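Local coordinates for protein tRNA dimethylallyltransferase (Bacillus halodurans, PDB 3EXA) that probably transfers a dimethylallyl group from dimethylallyl diphosphate to the adenine at position 37 of tRNAs that read codons beginning with uridine, at residues A[37-42]-A[64-69]; A[70-75]-A[102-107]; A[193-198]-A[302-307]. All blocks are in the same frame, centred on the assembly; numbering follows the deposited sequence.

Contact 1 (A[37-42]-A[64-69]); sequences MQVYRG and DIKDPS
Val-39 and Tyr-40 press against Ile-65 and Lys-66 where two loops are laced together by four backbone hydrogen bonds, with Tyr-40 and Lys-66 forming a single, isolated beta bridge. Val-39 O is gripped twice: Ile-65 N reaches it at 2.8 Å in the carbonyl plane, and Lys-66 N comes from above that plane with a straighter N-H (162°). Asp-64 N bonds to Gln-38 O, and Arg-41 N returns a bond to Lys-66 O, which also receives a nearly linear CA-H...O contact from Tyr-40 CA at 3.1 Å. On the buried side Val-39 CG2 lies over the centre of the ring of the adjacent Tyr-40 and 3.9 Å from Lys-66 CB. CG of Tyr-40, anti to its carbonyl carbon (chi1 -62°), puts CD1 3.4 Å from Pro-68 CA, with Asp-67 O at the ring edge. The outer side is looser: the extended, exposed Arg-41 chain runs along 64-67, Asp-64 O lying over one face of its guanidinium, 3.5 Å from NH1. Its charge does not meet Asp-64, whose OD2 salt-bridges Lys-49. The contact joins the loop after strand 29-33, which carries the region 35-38 that probably contacts substrate tRNA, to the loop between strand 60-61 and helix 74-90.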
# COMPACT_ATOMS: atom_id res chain seq x y z
N MSE A 37 12.02 15.49 -20.40
CA MSE A 37 12.83 14.86 -21.44
C MSE A 37 14.26 15.38 -21.47
O MSE A 37 15.16 14.69 -21.95
CB MSE A 37 12.18 15.05 -22.81
CG MSE A 37 11.00 14.13 -23.04
SE MSE A 37 11.47 12.23 -22.84
CE MSE A 37 10.53 11.86 -21.17
N GLN A 38 14.46 16.59 -20.96
CA GLN A 38 15.78 17.21 -20.92
C GLN A 38 16.73 16.46 -19.99
O GLN A 38 17.94 16.72 -20.02
CB GLN A 38 15.68 18.65 -20.42
CG GLN A 38 14.79 19.56 -21.23
CD GLN A 38 15.38 19.87 -22.58
OE1 GLN A 38 15.59 18.98 -23.40
NE2 GLN A 38 15.66 21.14 -22.82
N VAL A 39 16.21 15.57 -19.16
CA VAL A 39 17.07 14.84 -18.23
C VAL A 39 17.91 13.77 -18.90
O VAL A 39 19.03 13.49 -18.46
CB VAL A 39 16.27 14.17 -17.07
CG1 VAL A 39 15.28 15.17 -16.46
CG2 VAL A 39 15.58 12.91 -17.55
N TYR A 40 17.39 13.19 -19.97
CA TYR A 40 18.08 12.11 -20.68
C TYR A 40 19.25 12.56 -21.54
O TYR A 40 19.08 13.28 -22.52
CB TYR A 40 17.08 11.33 -21.54
CG TYR A 40 15.99 10.66 -20.74
CD1 TYR A 40 16.27 9.55 -19.94
CD2 TYR A 40 14.69 11.15 -20.75
CE1 TYR A 40 15.28 8.95 -19.17
CE2 TYR A 40 13.70 10.56 -19.99
CZ TYR A 40 13.99 9.46 -19.20
OH TYR A 40 13.01 8.87 -18.44
N ARG A 41 20.44 12.11 -21.18
CA ARG A 41 21.62 12.48 -21.95
C ARG A 41 21.78 11.64 -23.21
O ARG A 41 21.43 10.46 -23.24
CB ARG A 41 22.88 12.38 -21.09
CG ARG A 41 22.77 11.41 -19.97
CD ARG A 41 23.85 11.68 -18.97
NE ARG A 41 23.53 11.06 -17.69
CZ ARG A 41 24.28 11.17 -16.60
NH1 ARG A 41 25.39 11.89 -16.62
NH2 ARG A 41 23.90 10.57 -15.48
N GLY A 42 22.31 12.28 -24.26
CA GLY A 42 22.51 11.63 -25.53
C GLY A 42 21.32 11.88 -26.45
O GLY A 42 21.34 11.51 -27.62
N ASP A 64 20.60 16.42 -18.41
CA ASP A 64 21.57 15.36 -18.59
C ASP A 64 21.94 14.68 -17.28
O ASP A 64 23.12 14.58 -16.94
CB ASP A 64 22.82 15.95 -19.26
CG ASP A 64 22.56 16.32 -20.70
OD1 ASP A 64 23.30 17.14 -21.28
OD2 ASP A 64 21.60 15.78 -21.28
N ILE A 65 20.94 14.21 -16.55
CA ILE A 65 21.18 13.54 -15.26
C ILE A 65 20.71 12.08 -15.22
O ILE A 65 20.91 11.39 -14.21
CB ILE A 65 20.45 14.28 -14.13
CG1 ILE A 65 18.96 14.37 -14.48
CG2 ILE A 65 21.05 15.66 -13.94
CD1 ILE A 65 18.09 14.81 -13.33
N LYS A 66 20.07 11.62 -16.28
CA LYS A 66 19.56 10.25 -16.34
C LYS A 66 19.82 9.57 -17.68
O LYS A 66 19.57 10.15 -18.74
CB LYS A 66 18.06 10.24 -16.06
CG LYS A 66 17.68 10.40 -14.60
CD LYS A 66 17.76 9.08 -13.88
CE LYS A 66 17.30 9.21 -12.45
NZ LYS A 66 17.31 7.87 -11.81
N ASP A 67 20.31 8.33 -17.64
CA ASP A 67 20.57 7.56 -18.85
C ASP A 67 19.23 7.21 -19.50
O ASP A 67 18.29 6.86 -18.81
CB ASP A 67 21.33 6.28 -18.50
CG ASP A 67 21.46 5.33 -19.67
OD1 ASP A 67 20.53 4.54 -19.91
OD2 ASP A 67 22.49 5.40 -20.37
N PRO A 68 19.14 7.29 -20.84
CA PRO A 68 17.89 6.98 -21.55
C PRO A 68 17.20 5.66 -21.22
O PRO A 68 16.05 5.46 -21.60
CB PRO A 68 18.27 7.10 -23.03
CG PRO A 68 19.77 6.94 -23.04
CD PRO A 68 20.21 7.64 -21.79
N SER A 69 17.88 4.78 -20.50
CA SER A 69 17.27 3.50 -20.12
C SER A 69 16.55 3.62 -18.78
O SER A 69 15.72 2.77 -18.43
CB SER A 69 18.33 2.39 -20.03
OG SER A 69 19.18 2.58 -18.91

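Contact 2 (A[70-75]-A[102-107]); sequences ESFSVA and GLYVNA
Segment 70-75 runs as loop into the first turn of helix 74-90 and meets the opening turns of helix 102-110, the backbones coming nearest at Val-74 and Tyr-104, 5.4 Å between their CA atoms. The phenol of Tyr-104 reaches across: its OH donates to Phe-72 O at 2.6 Å, the hydroxyl lying in the plane of that carbonyl, and Phe-72 O in turn at the edge of the tyrosine ring. With CG anti to its own carbonyl carbon (chi1 -72°), the ring is directed toward segment 70-75, and Val-74 CA settles over one face in a CH-pi contact, 4.2 Å from the centroid and 13° off the normal. The Phe-72 side chain crosses that of Tyr-104 at a slant, its CD2 in the plane of the Tyr-104 ring, 4.0 Å from CE2. On the flank of the same helix, Val-74 CG2 rests against the surface, touching Leu-103 O at 3.4 Å and Ala-107 CB at a tight 3.5 Å. A leucine in place of Tyr-104 would probably leave Phe-72 O without its hydroxyl donor and take away the flat surface beneath Val-74 CA. Phe-77 also meets the tyrosine ring, and His-125 and Glu-128 of the second subunit pack on Ser-73 and Val-74. Ser-73 is the N-cap of helix 74-90. The contact is thus a junction of two helix N-termini in the P-loop NTPase-like core, close to Thr-101, a residue thought to interact with substrate tRNA.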
# COMPACT_ATOMS: atom_id res chain seq x y z
N GLU A 70 16.87 4.67 -18.02
CA GLU A 70 16.27 4.89 -16.71
C GLU A 70 14.95 5.63 -16.78
O GLU A 70 14.65 6.30 -17.77
CB GLU A 70 17.22 5.70 -15.82
CG GLU A 70 18.65 5.22 -15.82
CD GLU A 70 19.53 6.02 -14.87
OE1 GLU A 70 19.41 5.83 -13.64
OE2 GLU A 70 20.35 6.83 -15.36
N SER A 71 14.17 5.53 -15.71
CA SER A 71 12.88 6.21 -15.65
C SER A 71 13.03 7.45 -14.77
O SER A 71 13.89 7.49 -13.89
CB SER A 71 11.82 5.30 -15.05
OG SER A 71 12.08 5.11 -13.68
N PHE A 72 12.18 8.44 -15.00
CA PHE A 72 12.21 9.68 -14.24
C PHE A 72 10.78 10.17 -13.98
O PHE A 72 10.23 10.96 -14.74
CB PHE A 72 12.98 10.76 -15.02
CG PHE A 72 13.39 11.94 -14.19
CD1 PHE A 72 14.35 11.80 -13.20
CD2 PHE A 72 12.77 13.17 -14.36
CE1 PHE A 72 14.70 12.87 -12.39
CE2 PHE A 72 13.11 14.25 -13.55
CZ PHE A 72 14.08 14.10 -12.56
N SER A 73 10.20 9.69 -12.88
CA SER A 73 8.84 10.05 -12.52
C SER A 73 8.72 11.46 -11.94
O SER A 73 9.72 12.11 -11.63
CB SER A 73 8.28 9.06 -11.50
OG SER A 73 8.87 9.26 -10.22
N VAL A 74 7.48 11.90 -11.79
CA VAL A 74 7.21 13.21 -11.24
C VAL A 74 7.83 13.28 -9.84
O VAL A 74 8.44 14.28 -9.46
CB VAL A 74 5.71 13.46 -11.14
CG1 VAL A 74 5.10 12.51 -10.13
CG2 VAL A 74 5.45 14.89 -10.76
N ALA A 75 7.68 12.19 -9.08
CA ALA A 75 8.23 12.14 -7.73
C ALA A 75 9.74 12.32 -7.77
O ALA A 75 10.29 13.02 -6.92
CB ALA A 75 7.87 10.81 -7.08
N GLY A 102 2.63 20.19 -17.14
CA GLY A 102 1.92 20.57 -15.93
C GLY A 102 2.13 19.65 -14.76
O GLY A 102 2.17 20.09 -13.61
N LEU A 103 2.27 18.36 -15.04
CA LEU A 103 2.47 17.37 -14.00
C LEU A 103 3.68 17.64 -13.12
O LEU A 103 3.61 17.54 -11.90
CB LEU A 103 2.61 15.98 -14.61
CG LEU A 103 1.41 15.06 -14.47
CD1 LEU A 103 1.73 13.75 -15.18
CD2 LEU A 103 1.11 14.82 -13.00
N TYR A 104 4.81 17.97 -13.75
CA TYR A 104 6.04 18.22 -13.02
C TYR A 104 6.06 19.58 -12.33
O TYR A 104 6.58 19.72 -11.22
CB TYR A 104 7.25 18.09 -13.96
CG TYR A 104 7.57 16.66 -14.38
CD1 TYR A 104 6.59 15.84 -14.95
CD2 TYR A 104 8.85 16.13 -14.20
CE1 TYR A 104 6.87 14.52 -15.34
CE2 TYR A 104 9.15 14.81 -14.59
CZ TYR A 104 8.15 14.02 -15.15
OH TYR A 104 8.43 12.71 -15.52
N VAL A 105 5.47 20.59 -12.97
CA VAL A 105 5.43 21.93 -12.39
C VAL A 105 4.44 21.99 -11.23
O VAL A 105 4.77 22.56 -10.19
CB VAL A 105 5.05 23.02 -13.44
CG1 VAL A 105 6.05 23.01 -14.58
CG2 VAL A 105 3.65 22.78 -13.97
N ASN A 106 3.25 21.42 -11.39
CA ASN A 106 2.27 21.45 -10.30
C ASN A 106 2.74 20.69 -9.08
O ASN A 106 2.43 21.07 -7.96
CB ASN A 106 0.93 20.88 -10.75
CG ASN A 106 0.20 21.82 -11.65
OD1 ASN A 106 0.63 22.95 -11.87
ND2 ASN A 106 -0.92 21.36 -12.19
N ALA A 107 3.47 19.61 -9.30
CA ALA A 107 3.95 18.82 -8.18
C ALA A 107 4.95 19.59 -7.34
O ALA A 107 5.03 19.40 -6.13
CB ALA A 107 4.57 17.53 -8.69

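Contact 3 (A[193-198]-A[302-307])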
# COMPACT_ATOMS: atom_id res chain seq x y z
N VAL A 193 5.27 33.39 -8.61
CA VAL A 193 4.85 34.25 -9.70
C VAL A 193 4.96 33.34 -10.92
O VAL A 193 6.04 32.86 -11.28
CB VAL A 193 5.78 35.48 -9.86
CG1 VAL A 193 5.36 36.28 -11.09
CG2 VAL A 193 5.69 36.37 -8.63
N MSE A 194 3.81 33.07 -11.53
CA MSE A 194 3.75 32.20 -12.69
C MSE A 194 3.32 33.00 -13.92
O MSE A 194 2.27 33.64 -13.91
CB MSE A 194 2.74 31.09 -12.41
CG MSE A 194 3.03 29.80 -13.13
SE MSE A 194 1.96 28.34 -12.46
CE MSE A 194 1.55 27.50 -14.15
N ILE A 195 4.13 32.97 -14.96
CA ILE A 195 3.81 33.68 -16.19
C ILE A 195 3.68 32.67 -17.32
O ILE A 195 4.35 31.64 -17.32
CB ILE A 195 4.91 34.70 -16.58
CG1 ILE A 195 6.24 33.97 -16.75
CG2 ILE A 195 5.02 35.80 -15.52
CD1 ILE A 195 7.34 34.83 -17.27
N GLY A 196 2.83 32.96 -18.30
CA GLY A 196 2.68 32.05 -19.41
C GLY A 196 2.92 32.76 -20.73
O GLY A 196 2.51 33.90 -20.91
N LEU A 197 3.62 32.08 -21.64
CA LEU A 197 3.92 32.62 -22.96
C LEU A 197 3.04 31.91 -23.99
O LEU A 197 3.02 30.68 -24.06
CB LEU A 197 5.40 32.40 -23.29
CG LEU A 197 6.37 32.91 -22.21
CD1 LEU A 197 7.80 32.81 -22.71
CD2 LEU A 197 6.03 34.35 -21.86
N THR A 198 2.29 32.70 -24.77
CA THR A 198 1.38 32.18 -25.79
C THR A 198 1.75 32.80 -27.10
O THR A 198 2.69 33.60 -27.18
CB THR A 198 -0.08 32.60 -25.59
OG1 THR A 198 -0.31 32.92 -24.22
CG2 THR A 198 -1.02 31.50 -26.04
N HIS A 302 9.60 41.66 -17.06
CA HIS A 302 10.48 41.81 -15.91
C HIS A 302 9.87 42.75 -14.89
O HIS A 302 9.94 42.51 -13.68
CB HIS A 302 11.83 42.37 -16.33
CG HIS A 302 12.65 42.88 -15.18
ND1 HIS A 302 12.47 44.14 -14.65
CD2 HIS A 302 13.63 42.29 -14.45
CE1 HIS A 302 13.30 44.30 -13.63
NE2 HIS A 302 14.01 43.20 -13.49
N ASN A 303 9.29 43.83 -15.37
CA ASN A 303 8.66 44.77 -14.48
C ASN A 303 7.56 44.06 -13.70
O ASN A 303 7.52 44.14 -12.47
CB ASN A 303 8.08 45.95 -15.26
CG ASN A 303 7.38 46.93 -14.36
OD1 ASN A 303 6.15 46.96 -14.28
ND2 ASN A 303 8.16 47.74 -13.65
N PHE A 304 6.69 43.33 -14.40
CA PHE A 304 5.60 42.62 -13.73
C PHE A 304 6.08 41.59 -12.70
O PHE A 304 5.56 41.52 -11.59
CB PHE A 304 4.69 41.92 -14.74
CG PHE A 304 3.69 41.03 -14.09
CD1 PHE A 304 3.98 39.69 -13.84
CD2 PHE A 304 2.45 41.54 -13.69
CE1 PHE A 304 3.06 38.85 -13.18
CE2 PHE A 304 1.52 40.72 -13.03
CZ PHE A 304 1.83 39.36 -12.78
N ILE A 305 7.05 40.78 -13.10
CA ILE A 305 7.61 39.76 -12.23
C ILE A 305 8.29 40.39 -11.02
O ILE A 305 7.94 40.08 -9.88
CB ILE A 305 8.63 38.89 -13.00
CG1 ILE A 305 7.89 38.00 -14.00
CG2 ILE A 305 9.44 38.06 -12.04
CD1 ILE A 305 8.81 37.12 -14.83
N ALA A 306 9.24 41.27 -11.27
CA ALA A 306 9.96 41.95 -10.20
C ALA A 306 8.99 42.63 -9.23
O ALA A 306 9.17 42.55 -8.02
CB ALA A 306 10.93 42.99 -10.78
N GLY A 307 7.96 43.28 -9.77
CA GLY A 307 6.99 43.95 -8.93
C GLY A 307 6.18 42.99 -8.06
O GLY A 307 6.15 43.15 -6.84
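In the parallel sheet of this P-loop NTPase-like core, strand 191-198 is packed on one face by the C-terminal helix 294-317, a beta/alpha layer contact. The segments run nearly antiparallel, at 160°, with their axes 9.3 Å apart at closest approach. Val-193 and Ile-195, alternate residues of the strand, both point toward the helix and meet Phe-304 and Ile-305 through carbon alone. Ile-195 and Ile-305 meet nearly perpendicularly, the end methyls CD1 and CD1 being 3.7 Å apart; Ile-195 CG2 also rests 3.9 Å from Ile-305 CG1. Val-193 and Phe-304 instead lie alongside with reversed sense, Val-193 CG1 touching Phe-304 CE1 at 4.0 Å. That methyl stands anti to the valine N (chi1 175°), which turns it toward the helix, within touch of both Phe-304 and, at 4.2 Å, Ile-305 CG1. Ile-195 CG2 approaches the same ring atom, Phe-304 CE1, at 4.3 Å, and both aliphatic branches come to the ring obliquely. Around this patch, Val-193 and Ile-195 make backbone hydrogen bonds to strand 4-9, while Met-194 bonds to Thr-285 of strand 284-288. Phe-304 reaches over to Thr-285, and Ile-305 leans on Leu-23 of helix 16-25, so that the helix packs against both the sheet and helix 16-25.

In the fold
From the N terminus, contact 1, just past strand 29-33, closes a loop holding helix 52-55 and strand 60-61. Contact 2 opens afterwards and closes over most of helix 74-90 and strand 94-98; contact 3 closes the longest excursion, from strand 191-198 through strand 284-288, and ties the sheet to the C-terminal helix. The three follow in series, neither nested nor crossed. Contacts 1 and 2 touch: Tyr-40 OH probably bonds to Glu-70 O, and Val-39 CG1 packs on Phe-72 CE2, making a continuous patch near the presumed tRNA-binding residues. Contact 3 touches neither: its centre is about 29 Å from that of contact 1, though its nearest atoms come within about 5 Å of contact 2.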